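RNA-binding protein RMD9, mitochondrial (PDB 7A9X) binds a dodecameric element in the 3'-UTRs of yeast mitochondrial mRNAs and takes part in the processing or stability of these transcripts. Local coordinates at residues T176-E180 with L181-D185; L197-E200 with T201-Q204; F367-I370 with F371-Y375; E463-K466 with K467-L471; R550-P553 with Y554-A557. All blocks are in the same frame, centred on the assembly; numbering follows the deposited sequence.

Contact 1 of 5, residues T176-E180 with L181-D185; sequences TSFKE and LSFDD. With nucleotides of chain B.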
# COMPACT_ATOMS: atom_id res chain seq x y z
N THR A 176 -14.87 -8.70 -5.14
CA THR A 176 -14.08 -8.06 -4.09
C THR A 176 -12.60 -8.08 -4.43
O THR A 176 -11.89 -7.10 -4.18
CB THR A 176 -14.32 -8.74 -2.75
OG1 THR A 176 -15.73 -8.80 -2.48
CG2 THR A 176 -13.63 -7.96 -1.64
N SER A 177 -12.13 -9.18 -5.02
CA SER A 177 -10.73 -9.27 -5.42
C SER A 177 -10.39 -8.20 -6.45
O SER A 177 -9.40 -7.48 -6.31
CB SER A 177 -10.42 -10.66 -5.96
OG SER A 177 -10.59 -11.65 -4.96
N PHE A 178 -11.22 -8.09 -7.50
CA PHE A 178 -10.98 -7.07 -8.51
C PHE A 178 -11.08 -5.66 -7.94
O PHE A 178 -10.39 -4.75 -8.42
CB PHE A 178 -11.96 -7.25 -9.67
CG PHE A 178 -11.68 -8.46 -10.51
CD1 PHE A 178 -10.38 -8.79 -10.88
CD2 PHE A 178 -12.71 -9.28 -10.93
CE1 PHE A 178 -10.12 -9.90 -11.65
CE2 PHE A 178 -12.46 -10.40 -11.70
CZ PHE A 178 -11.16 -10.71 -12.06
N LYS A 179 -11.91 -5.47 -6.92
CA LYS A 179 -11.95 -4.17 -6.24
C LYS A 179 -10.65 -3.90 -5.50
O LYS A 179 -10.09 -2.80 -5.59
CB LYS A 179 -13.14 -4.11 -5.29
CG LYS A 179 -13.21 -2.85 -4.43
CD LYS A 179 -13.35 -1.60 -5.28
CE LYS A 179 -13.42 -0.36 -4.42
NZ LYS A 179 -14.57 -0.40 -3.46
N GLU A 180 -10.14 -4.90 -4.77
CA GLU A 180 -8.87 -4.75 -4.07
C GLU A 180 -7.71 -4.54 -5.03
O GLU A 180 -6.67 -4.01 -4.62
CB GLU A 180 -8.61 -5.97 -3.18
CG GLU A 180 -9.63 -6.11 -2.06
CD GLU A 180 -9.46 -7.39 -1.27
OE1 GLU A 180 -8.42 -8.06 -1.43
OE2 GLU A 180 -10.38 -7.73 -0.50
N LEU A 181 -7.85 -4.95 -6.29
CA LEU A 181 -6.86 -4.68 -7.31
C LEU A 181 -7.09 -3.35 -8.02
O LEU A 181 -6.45 -3.09 -9.05
CB LEU A 181 -6.85 -5.82 -8.34
CG LEU A 181 -6.39 -7.19 -7.82
CD1 LEU A 181 -6.72 -8.28 -8.82
CD2 LEU A 181 -4.90 -7.17 -7.53
N SER A 182 -7.99 -2.52 -7.49
CA SER A 182 -8.30 -1.20 -8.06
C SER A 182 -8.88 -1.30 -9.47
O SER A 182 -8.55 -0.51 -10.35
CB SER A 182 -7.07 -0.28 -8.04
OG SER A 182 -6.66 -0.00 -6.71
N PHE A 183 -9.77 -2.27 -9.68
CA PHE A 183 -10.43 -2.43 -10.97
C PHE A 183 -11.93 -2.23 -10.82
O PHE A 183 -12.72 -3.10 -11.22
CB PHE A 183 -10.13 -3.80 -11.57
CG PHE A 183 -8.68 -4.01 -11.89
CD1 PHE A 183 -7.89 -2.96 -12.33
CD2 PHE A 183 -8.10 -5.26 -11.76
CE1 PHE A 183 -6.55 -3.15 -12.63
CE2 PHE A 183 -6.76 -5.46 -12.06
CZ PHE A 183 -5.99 -4.41 -12.49
N ASP A 184 -12.33 -1.09 -10.25
CA ASP A 184 -13.74 -0.85 -9.95
C ASP A 184 -14.60 -0.89 -11.20
O ASP A 184 -15.67 -1.52 -11.21
CB ASP A 184 -13.90 0.50 -9.24
CG ASP A 184 -12.96 0.65 -8.06
OD1 ASP A 184 -11.95 -0.07 -8.01
OD2 ASP A 184 -13.23 1.50 -7.18
N ASP A 185 -14.15 -0.25 -12.28
CA ASP A 185 -14.94 -0.24 -13.51
C ASP A 185 -15.10 -1.64 -14.09
O ASP A 185 -16.16 -1.97 -14.63
CB ASP A 185 -14.30 0.70 -14.54
CG ASP A 185 -14.34 2.15 -14.10
OD1 ASP A 185 -14.93 2.44 -13.04
OD2 ASP A 185 -13.77 3.01 -14.81
P C B 8 -1.60 0.65 3.99
OP1 C B 8 -0.36 1.40 4.32
OP2 C B 8 -2.85 1.40 3.68
O5' C B 8 -1.33 -0.32 2.76
C5' C B 8 -0.07 -0.95 2.58
C4' C B 8 0.28 -1.04 1.11
O4' C B 8 -0.59 -2.01 0.46
C3' C B 8 0.13 0.27 0.33
O3' C B 8 1.22 0.44 -0.58
C2' C B 8 -1.17 0.07 -0.44
O2' C B 8 -1.26 0.80 -1.64
C1' C B 8 -1.16 -1.43 -0.69
N1 C B 8 -2.51 -1.99 -0.88
C2 C B 8 -2.81 -2.68 -2.06
O2 C B 8 -1.93 -2.85 -2.91
N3 C B 8 -4.06 -3.16 -2.24
C4 C B 8 -5.00 -2.96 -1.31
N4 C B 8 -6.22 -3.46 -1.53
C5 C B 8 -4.72 -2.25 -0.11
C6 C B 8 -3.48 -1.78 0.06
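Lys179 and Asp184 meet at an oblique angle across the turn. The methylenes of the lysine do the touching: Lys179 CD lies 3.4 Å from Asp184 OD1, and Lys179 CE 3.3 Å from Asp184 OD2. The ammonium group stays further off, with Lys179 NZ 4.4 Å from Asp184 OD2, so opposite charges are near each other without a salt bridge. The lysine chain leaves with CG anti to its N (chi1 175°) then bends at chi2 and chi4, which lays its methylenes beside the carboxylate. An alanine in place of Asp184 would probably leave these methylenes without their partner and take a nearby countercharge from Lys179.

The Phe178 ring is the apolar partner of Leu181 and Phe183. Phe178 CD1 is 4.2 Å from Leu181 CD1, and Phe183 approaches the same ring obliquely. Within 181-185, Leu181 O sits over the centre of one face of the Phe183 ring.

Glu180 turns its carboxylate to Arg123 and His116, while its backbone O accepts a hydrogen bond from N4 of cytidine C8 of chain B, the bound RNA, at 3.2 Å. Helix 168-180 closes in a Schellman motif. Phe183 N bonds to Phe178 O at 2.8 Å and Ser182 N bonds to Lys179 O, with Ser182 at positive phi as the C-prime residue. This turn joins the two helices of the probable first pentatricopeptide repeat, in the helical-hairpin form of this family.

Contact 2 of 5, residues L197-E200 with T201-Q204; sequences LSDE and TTSQ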
# COMPACT_ATOMS: atom_id res chain seq x y z
N LEU A 197 -26.39 -13.76 -19.35
CA LEU A 197 -25.69 -15.03 -19.44
C LEU A 197 -26.69 -16.15 -19.72
O LEU A 197 -27.82 -16.13 -19.24
CB LEU A 197 -24.92 -15.34 -18.15
CG LEU A 197 -23.67 -14.51 -17.88
CD1 LEU A 197 -22.97 -15.01 -16.63
CD2 LEU A 197 -22.74 -14.55 -19.08
N SER A 198 -26.24 -17.14 -20.51
CA SER A 198 -27.11 -18.27 -20.85
C SER A 198 -27.47 -19.07 -19.61
O SER A 198 -28.65 -19.38 -19.38
CB SER A 198 -26.42 -19.15 -21.89
OG SER A 198 -27.21 -20.30 -22.15
N ASP A 199 -26.48 -19.43 -18.80
CA ASP A 199 -26.71 -20.17 -17.57
C ASP A 199 -27.41 -19.25 -16.58
O ASP A 199 -26.78 -18.41 -15.94
CB ASP A 199 -25.39 -20.69 -17.00
CG ASP A 199 -25.59 -21.72 -15.91
OD1 ASP A 199 -26.75 -21.97 -15.51
OD2 ASP A 199 -24.59 -22.29 -15.44
N GLU A 200 -28.73 -19.41 -16.46
CA GLU A 200 -29.51 -18.53 -15.59
C GLU A 200 -29.11 -18.68 -14.13
O GLU A 200 -29.24 -17.73 -13.35
CB GLU A 200 -31.00 -18.82 -15.77
CG GLU A 200 -31.92 -17.82 -15.09
CD GLU A 200 -33.38 -18.15 -15.29
OE1 GLU A 200 -33.68 -19.25 -15.79
OE2 GLU A 200 -34.23 -17.30 -14.95
N THR A 201 -28.59 -19.85 -13.75
CA THR A 201 -28.22 -20.09 -12.36
C THR A 201 -27.10 -19.14 -11.92
O THR A 201 -27.21 -18.49 -10.87
CB THR A 201 -27.80 -21.55 -12.18
OG1 THR A 201 -28.84 -22.41 -12.67
CG2 THR A 201 -27.54 -21.85 -10.71
N THR A 202 -26.03 -19.06 -12.71
CA THR A 202 -24.96 -18.12 -12.37
C THR A 202 -25.41 -16.68 -12.52
O THR A 202 -24.95 -15.81 -11.77
CB THR A 202 -23.73 -18.36 -13.25
OG1 THR A 202 -23.83 -17.55 -14.43
CG2 THR A 202 -23.65 -19.81 -13.67
N SER A 203 -26.31 -16.41 -13.46
CA SER A 203 -26.85 -15.06 -13.61
C SER A 203 -27.66 -14.67 -12.38
O SER A 203 -27.62 -13.51 -11.95
CB SER A 203 -27.71 -14.97 -14.87
OG SER A 203 -28.07 -13.63 -15.14
N GLN A 204 -28.39 -15.62 -11.79
CA GLN A 204 -29.12 -15.34 -10.57
C GLN A 204 -28.19 -15.19 -9.37
O GLN A 204 -28.50 -14.45 -8.44
CB GLN A 204 -30.13 -16.46 -10.30
CG GLN A 204 -31.28 -16.50 -11.28
CD GLN A 204 -32.01 -17.82 -11.26
OE1 GLN A 204 -31.55 -18.78 -10.64
NE2 GLN A 204 -33.16 -17.88 -11.93
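Gln204 N donates to Glu200 O at 2.8 Å, and Ser203 N donates to Asp199 O at 3.2 Å. The second bond is the straighter, at 160° on the hydrogen. These two bonds form the first turn of helix 200-205, and Asp199 is its N-cap. The capping bond is weak: Thr201 N reaches Asp199 OD1 at 3.3 Å. The aspartate CG stands anti to its own N (chi1 -167°), which places the carboxylate beside Thr201 N. The N-terminal end of the helix would probably favour its negative charge.

Asp199 O has a second, weak donor in the hydroxyl of Thr202. The methyl of Thr202 faces the other branch of the aspartate, with Thr202 CG2 3.2 Å from Asp199 OD2. Thr202 thus meets the cap residue with its hydroxyl at the backbone carbonyl and its methyl at the carboxylate. Ser165, in a loop, touches both side chains.

Further out, Leu197 crosses Thr202 at about a right angle, and Leu197 CB comes near Ser203 CB. The Ser203 hydroxyl bonds back to Ser194 O, which ties the short helix to the chain just after helix 184-193. On the exposed flank, Glu200 and Gln204 are one turn apart, with the carboxylate and amide planes 49° apart. Gln204 CG rests against the carbonyl of Glu200, 3.2 Å from Glu200 O. The amide also meets the aliphatic part of the glutamate, with Gln204 NE2 3.4 Å from Glu200 CG.

Contact 3 of 5, residues F367-I370 with F371-Y375; sequences FFTI and FFENY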
# COMPACT_ATOMS: atom_id res chain seq x y z
N PHE A 367 1.42 11.42 8.76
CA PHE A 367 1.55 12.43 9.80
C PHE A 367 2.64 13.44 9.47
O PHE A 367 2.43 14.65 9.58
CB PHE A 367 1.84 11.75 11.14
CG PHE A 367 2.19 12.70 12.24
CD1 PHE A 367 1.25 13.60 12.74
CD2 PHE A 367 3.47 12.70 12.79
CE1 PHE A 367 1.58 14.48 13.75
CE2 PHE A 367 3.80 13.58 13.81
CZ PHE A 367 2.85 14.47 14.29
N PHE A 368 3.83 12.97 9.07
CA PHE A 368 4.92 13.89 8.80
C PHE A 368 4.74 14.64 7.49
O PHE A 368 5.29 15.73 7.33
CB PHE A 368 6.26 13.14 8.81
CG PHE A 368 6.74 12.80 10.19
CD1 PHE A 368 6.95 13.80 11.13
CD2 PHE A 368 6.99 11.49 10.56
CE1 PHE A 368 7.40 13.49 12.41
CE2 PHE A 368 7.43 11.17 11.83
CZ PHE A 368 7.64 12.17 12.75
N THR A 369 3.97 14.08 6.55
CA THR A 369 3.59 14.84 5.37
C THR A 369 2.74 16.04 5.76
O THR A 369 2.97 17.16 5.28
CB THR A 369 2.85 13.95 4.38
OG1 THR A 369 3.70 12.86 3.98
CG2 THR A 369 2.44 14.73 3.15
N ILE A 370 1.78 15.83 6.66
CA ILE A 370 0.98 16.93 7.18
C ILE A 370 1.84 17.86 8.03
O ILE A 370 1.68 19.09 7.99
CB ILE A 370 -0.22 16.38 7.97
CG1 ILE A 370 -1.12 15.55 7.04
CG2 ILE A 370 -1.01 17.51 8.61
CD1 ILE A 370 -2.18 14.75 7.77
N PHE A 371 2.78 17.30 8.80
CA PHE A 371 3.63 18.13 9.65
C PHE A 371 4.40 19.15 8.83
O PHE A 371 4.32 20.36 9.08
CB PHE A 371 4.60 17.25 10.46
CG PHE A 371 5.55 18.04 11.32
CD1 PHE A 371 6.77 18.49 10.82
CD2 PHE A 371 5.22 18.36 12.63
CE1 PHE A 371 7.64 19.22 11.62
CE2 PHE A 371 6.08 19.09 13.43
CZ PHE A 371 7.29 19.52 12.92
N PHE A 372 5.16 18.69 7.84
CA PHE A 372 6.03 19.59 7.09
C PHE A 372 5.26 20.45 6.09
O PHE A 372 5.84 21.40 5.56
CB PHE A 372 7.13 18.79 6.40
CG PHE A 372 8.16 18.25 7.36
CD1 PHE A 372 9.22 19.05 7.78
CD2 PHE A 372 8.06 16.97 7.87
CE1 PHE A 372 10.16 18.56 8.67
CE2 PHE A 372 9.00 16.48 8.76
CZ PHE A 372 10.05 17.28 9.16
N GLU A 373 3.99 20.15 5.83
CA GLU A 373 3.16 21.13 5.13
C GLU A 373 2.76 22.26 6.08
O GLU A 373 2.72 23.43 5.67
CB GLU A 373 1.92 20.47 4.54
CG GLU A 373 2.21 19.57 3.35
CD GLU A 373 0.95 19.01 2.73
OE1 GLU A 373 -0.15 19.44 3.14
OE2 GLU A 373 1.06 18.14 1.85
N ASN A 374 2.47 21.92 7.33
CA ASN A 374 2.10 22.93 8.31
C ASN A 374 3.28 23.84 8.65
O ASN A 374 3.15 25.07 8.67
CB ASN A 374 1.56 22.25 9.57
CG ASN A 374 1.02 23.24 10.59
OD1 ASN A 374 -0.03 23.84 10.39
ND2 ASN A 374 1.75 23.41 11.69
N TYR A 375 4.45 23.25 8.90
CA TYR A 375 5.65 24.01 9.25
C TYR A 375 6.54 24.27 8.03
O TYR A 375 7.76 24.31 8.15
CB TYR A 375 6.42 23.28 10.34
CG TYR A 375 5.72 23.30 11.68
CD1 TYR A 375 5.70 24.46 12.46
CD2 TYR A 375 5.06 22.17 12.16
CE1 TYR A 375 5.05 24.49 13.68
CE2 TYR A 375 4.42 22.19 13.38
CZ TYR A 375 4.41 23.35 14.14
OH TYR A 375 3.77 23.38 15.35
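Phe371 sets its CB against the carbonyls of Phe367 and Phe368, near the end of helix 357-374 in the probable sixth pentatricopeptide repeat. Phe371 N donates to Phe367 O at 2.8 Å. Phe371 CB also meets Phe368 CD1, while the ring turns to helix 379-396, the next helix of this helical repeat. Phe372 lies alongside Phe368, one turn on and pointing the same way. Phe372 CE2 is 4.1 Å from Phe368 CD1. With CG anti to its carbonyl carbon (chi1 -71°), the Phe372 ring brings its edge to Phe368 O, which is 3.1 Å from Phe372 CD2. Phe371 CD1 covers one face of this ring, and Trp414 meets it edge-to-face. With an alanine here, a gap is likely to open beside Phe368 and Trp414 to lose its edge-to-face partner. Glu373 runs beside Thr369, and its OE1 bonds to Trp331. Asn374 N closes the turn on Ile370 O at 3.0 Å. Tyr375 places its CD2 over the rim of one face of the Phe371 ring, 3.4 Å above the plane.

Contact 4 of 5, residues E463-K466 with K467-L471; sequences ELVK and KLNEL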
# COMPACT_ATOMS: atom_id res chain seq x y z
N GLU A 463 29.36 5.25 1.97
CA GLU A 463 28.74 4.55 3.09
C GLU A 463 27.47 3.83 2.66
O GLU A 463 27.10 2.81 3.27
CB GLU A 463 28.44 5.53 4.23
CG GLU A 463 28.11 4.86 5.55
CD GLU A 463 28.02 5.84 6.71
OE1 GLU A 463 28.28 7.04 6.49
OE2 GLU A 463 27.71 5.40 7.83
N LEU A 464 26.79 4.32 1.62
CA LEU A 464 25.64 3.60 1.07
C LEU A 464 26.08 2.32 0.37
O LEU A 464 25.50 1.25 0.59
CB LEU A 464 24.87 4.51 0.11
CG LEU A 464 23.77 3.84 -0.72
CD1 LEU A 464 22.70 3.21 0.16
CD2 LEU A 464 23.15 4.84 -1.69
N VAL A 465 27.11 2.41 -0.48
CA VAL A 465 27.62 1.22 -1.15
C VAL A 465 28.14 0.21 -0.14
O VAL A 465 27.97 -1.00 -0.30
CB VAL A 465 28.69 1.60 -2.18
CG1 VAL A 465 29.20 0.36 -2.91
CG2 VAL A 465 28.15 2.61 -3.18
N LYS A 466 28.79 0.70 0.93
CA LYS A 466 29.25 -0.19 1.99
C LYS A 466 28.07 -0.90 2.65
O LYS A 466 28.08 -2.12 2.82
CB LYS A 466 30.06 0.59 3.02
CG LYS A 466 31.42 1.06 2.50
CD LYS A 466 32.15 1.89 3.55
CE LYS A 466 33.50 2.37 3.04
NZ LYS A 466 34.22 3.20 4.04
N LYS A 467 27.04 -0.13 3.03
CA LYS A 467 25.88 -0.74 3.67
C LYS A 467 25.12 -1.67 2.73
O LYS A 467 24.47 -2.61 3.19
CB LYS A 467 24.94 0.35 4.20
CG LYS A 467 23.85 -0.16 5.13
CD LYS A 467 24.44 -0.79 6.38
CE LYS A 467 23.35 -1.30 7.32
NZ LYS A 467 23.91 -1.88 8.56
N LEU A 468 25.19 -1.42 1.42
CA LEU A 468 24.61 -2.35 0.46
C LEU A 468 25.28 -3.71 0.55
O LEU A 468 24.61 -4.75 0.64
CB LEU A 468 24.72 -1.79 -0.96
CG LEU A 468 23.80 -0.62 -1.33
CD1 LEU A 468 24.00 -0.24 -2.79
CD2 LEU A 468 22.35 -0.96 -1.05
N ASN A 469 26.61 -3.73 0.54
CA ASN A 469 27.33 -5.00 0.62
C ASN A 469 27.27 -5.60 2.01
O ASN A 469 27.31 -6.83 2.16
CB ASN A 469 28.78 -4.81 0.17
CG ASN A 469 28.89 -4.32 -1.26
OD1 ASN A 469 28.02 -4.58 -2.08
ND2 ASN A 469 29.97 -3.60 -1.55
N GLU A 470 27.17 -4.77 3.05
CA GLU A 470 27.02 -5.29 4.41
C GLU A 470 25.72 -6.06 4.56
O GLU A 470 25.68 -7.10 5.23
CB GLU A 470 27.08 -4.15 5.43
CG GLU A 470 28.45 -3.55 5.63
CD GLU A 470 28.44 -2.39 6.62
OE1 GLU A 470 27.53 -2.36 7.47
OE2 GLU A 470 29.33 -1.52 6.53
N LEU A 471 24.65 -5.58 3.94
CA LEU A 471 23.35 -6.24 3.97
C LEU A 471 23.17 -7.22 2.82
O LEU A 471 22.03 -7.61 2.53
CB LEU A 471 22.23 -5.20 3.98
CG LEU A 471 22.27 -4.25 5.18
CD1 LEU A 471 21.05 -3.34 5.18
CD2 LEU A 471 22.36 -5.03 6.48
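Leu464 and Leu468 are one turn apart, and a methyl of Leu464 meets the branch point of Leu468: Leu464 CD1 is 4.3 Å from Leu468 CG. Their first torsions differ. Leu464 has CG anti to the backbone N (chi1 170°), and this sets its CD1 beside Leu468. Leu468 has CG anti to the carbonyl carbon (chi1 -73°), and this folds Leu468 CG back over the preceding turn, 3.2 Å from Leu464 O. Both leucines also touch Asp480 on helix 478-486. They lie on the buried side of helix 454-470, in the probable eighth pentatricopeptide repeat, and pack it against the following helix of the helical array. Backbone bonds hold the turn: Leu468 N to Leu464 O at 2.8 Å, and Glu470 N to Lys466 O at the same length.

Asn469 lays its amide beside the carbonyl of Val465, with Asn469 ND2 3.5 Å from Val465 O. Pro593 touches the same asparagine. On the exposed side, Lys466 is extended beyond CG, while Lys467 bends at chi2. Lys467 NZ reaches Glu470 OE1 in a long salt bridge of 3.8 Å. Glu470 CG lies 3.2 Å from Lys466 O.

Contact 5 of 5, residues R550-P553 with Y554-A557; sequences RYTP and YFRA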
# COMPACT_ATOMS: atom_id res chain seq x y z
N ARG A 550 32.46 4.97 -12.83
CA ARG A 550 33.31 4.17 -11.95
C ARG A 550 32.57 2.95 -11.41
O ARG A 550 33.17 1.88 -11.27
CB ARG A 550 33.84 5.03 -10.81
CG ARG A 550 34.71 4.28 -9.81
CD ARG A 550 35.93 3.66 -10.48
NE ARG A 550 36.82 3.03 -9.52
CZ ARG A 550 37.89 3.62 -8.99
NH1 ARG A 550 38.65 2.97 -8.12
NH2 ARG A 550 38.20 4.86 -9.33
N TYR A 551 31.28 3.10 -11.11
CA TYR A 551 30.51 2.03 -10.49
C TYR A 551 29.57 1.32 -11.47
O TYR A 551 28.72 0.54 -11.03
CB TYR A 551 29.71 2.59 -9.31
CG TYR A 551 30.55 2.84 -8.08
CD1 TYR A 551 31.33 3.98 -7.97
CD2 TYR A 551 30.56 1.93 -7.02
CE1 TYR A 551 32.10 4.21 -6.84
CE2 TYR A 551 31.33 2.15 -5.90
CZ TYR A 551 32.10 3.30 -5.81
OH TYR A 551 32.86 3.52 -4.69
N THR A 552 29.72 1.57 -12.77
CA THR A 552 28.90 0.87 -13.76
C THR A 552 28.99 -0.65 -13.68
O THR A 552 27.93 -1.30 -13.78
CB THR A 552 29.28 1.37 -15.17
OG1 THR A 552 28.86 2.73 -15.33
CG2 THR A 552 28.61 0.51 -16.24
N PRO A 553 30.16 -1.28 -13.51
CA PRO A 553 30.18 -2.75 -13.44
C PRO A 553 29.38 -3.33 -12.29
O PRO A 553 29.03 -4.52 -12.34
CB PRO A 553 31.68 -3.08 -13.30
CG PRO A 553 32.30 -1.82 -12.79
CD PRO A 553 31.53 -0.73 -13.45
N TYR A 554 29.06 -2.54 -11.27
CA TYR A 554 28.26 -3.01 -10.14
C TYR A 554 26.77 -2.74 -10.33
O TYR A 554 26.00 -2.94 -9.39
CB TYR A 554 28.76 -2.36 -8.85
CG TYR A 554 30.21 -2.66 -8.54
CD1 TYR A 554 30.58 -3.84 -7.91
CD2 TYR A 554 31.21 -1.76 -8.89
CE1 TYR A 554 31.90 -4.11 -7.62
CE2 TYR A 554 32.54 -2.02 -8.61
CZ TYR A 554 32.88 -3.20 -7.98
OH TYR A 554 34.20 -3.47 -7.70
N PHE A 555 26.36 -2.28 -11.51
CA PHE A 555 24.97 -1.93 -11.74
C PHE A 555 24.10 -3.18 -11.83
O PHE A 555 24.57 -4.27 -12.19
CB PHE A 555 24.82 -1.13 -13.03
CG PHE A 555 25.23 0.32 -12.91
CD1 PHE A 555 25.65 0.84 -11.69
CD2 PHE A 555 25.18 1.16 -14.01
CE1 PHE A 555 26.02 2.17 -11.59
CE2 PHE A 555 25.55 2.49 -13.91
CZ PHE A 555 25.97 3.00 -12.70
N ARG A 556 22.82 -3.02 -11.49
CA ARG A 556 21.87 -4.11 -11.70
C ARG A 556 21.77 -4.46 -13.18
O ARG A 556 21.64 -5.63 -13.55
CB ARG A 556 20.49 -3.73 -11.15
CG ARG A 556 19.73 -4.87 -10.50
CD ARG A 556 20.18 -5.06 -9.05
NE ARG A 556 19.39 -6.08 -8.36
CZ ARG A 556 19.48 -6.35 -7.06
NH1 ARG A 556 18.73 -7.29 -6.52
NH2 ARG A 556 20.34 -5.67 -6.31
N ALA A 557 21.85 -3.44 -14.04
CA ALA A 557 21.83 -3.61 -15.49
C ALA A 557 22.55 -2.43 -16.11
O ALA A 557 22.49 -1.31 -15.60
CB ALA A 557 20.40 -3.72 -16.03
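Phe555 turns one ring face to the backbone of Thr552. Thr552 CA stands 3.5 Å from the centroid of the Phe555 ring and only 3° off the ring normal, a CH-pi contact over the face. The threonine hydroxyl reaches the rim of the same ring, with Thr552 OG1 3.6 Å from Phe555 CE2. Another part of the ring meets the backbone before Thr552: Phe555 CE1 is 3.2 Å from Tyr551 O. Gln560 and Val561 touch Phe555, so the ring also joins the turn to helix 559-563.

Tyr551 and Tyr554 cross at a slant, with Tyr551 CD2 4.2 Å from Tyr554 CD2. Pro553 adds to this apolar patch, its CG 4.0 Å from Tyr554 CD2. Beyond it, Tyr551 meets Trp461 edge-to-face and packs on Leu462 and Val465 of helix 454-470.

At the polar edge, two backbone bonds lie within the turn. Tyr554 N donates to Tyr551 O at 3.1 Å, and Phe555 N donates to Thr552 O at 2.9 Å. Both are i to i+3 bonds of a short 3-10 turn. Tyr554 and Arg556 also bond through their backbones to Ile476. Thr552 OG1 bonds back to Leu548 O in helix 540-551. Pro553 has no N-H to give, so the chain cannot make a helical bond at that position. The chain thus probably leaves helix 540-551 through a short 3-10 turn, with an aromatic face packed on Thr552 CA.

The five contacts follow one another along the chain of a mainly helical protein without strands. Contact 1 ends helix 168-180, and contact 2 starts helix 200-205 with helix 184-193 between them; their centres are about 22 Å apart. Contact 3 lies within helix 357-374, on the other side of the chain's centre, about 31 Å from contact 1 between centres. Contact 4 lies in helix 454-470 and contact 5 at the end of helix 540-551. Contacts 4 and 5 touch, with Val465 CG1 4.1 Å from Tyr551 CE2. The centres of contacts 2 and 4 are furthest apart, about 59 Å. Contacts 1, 3 and 4 fall in repeats, 2 and 5 outside them, consistent with an elongated repeat array that bonds RNA at contact 1.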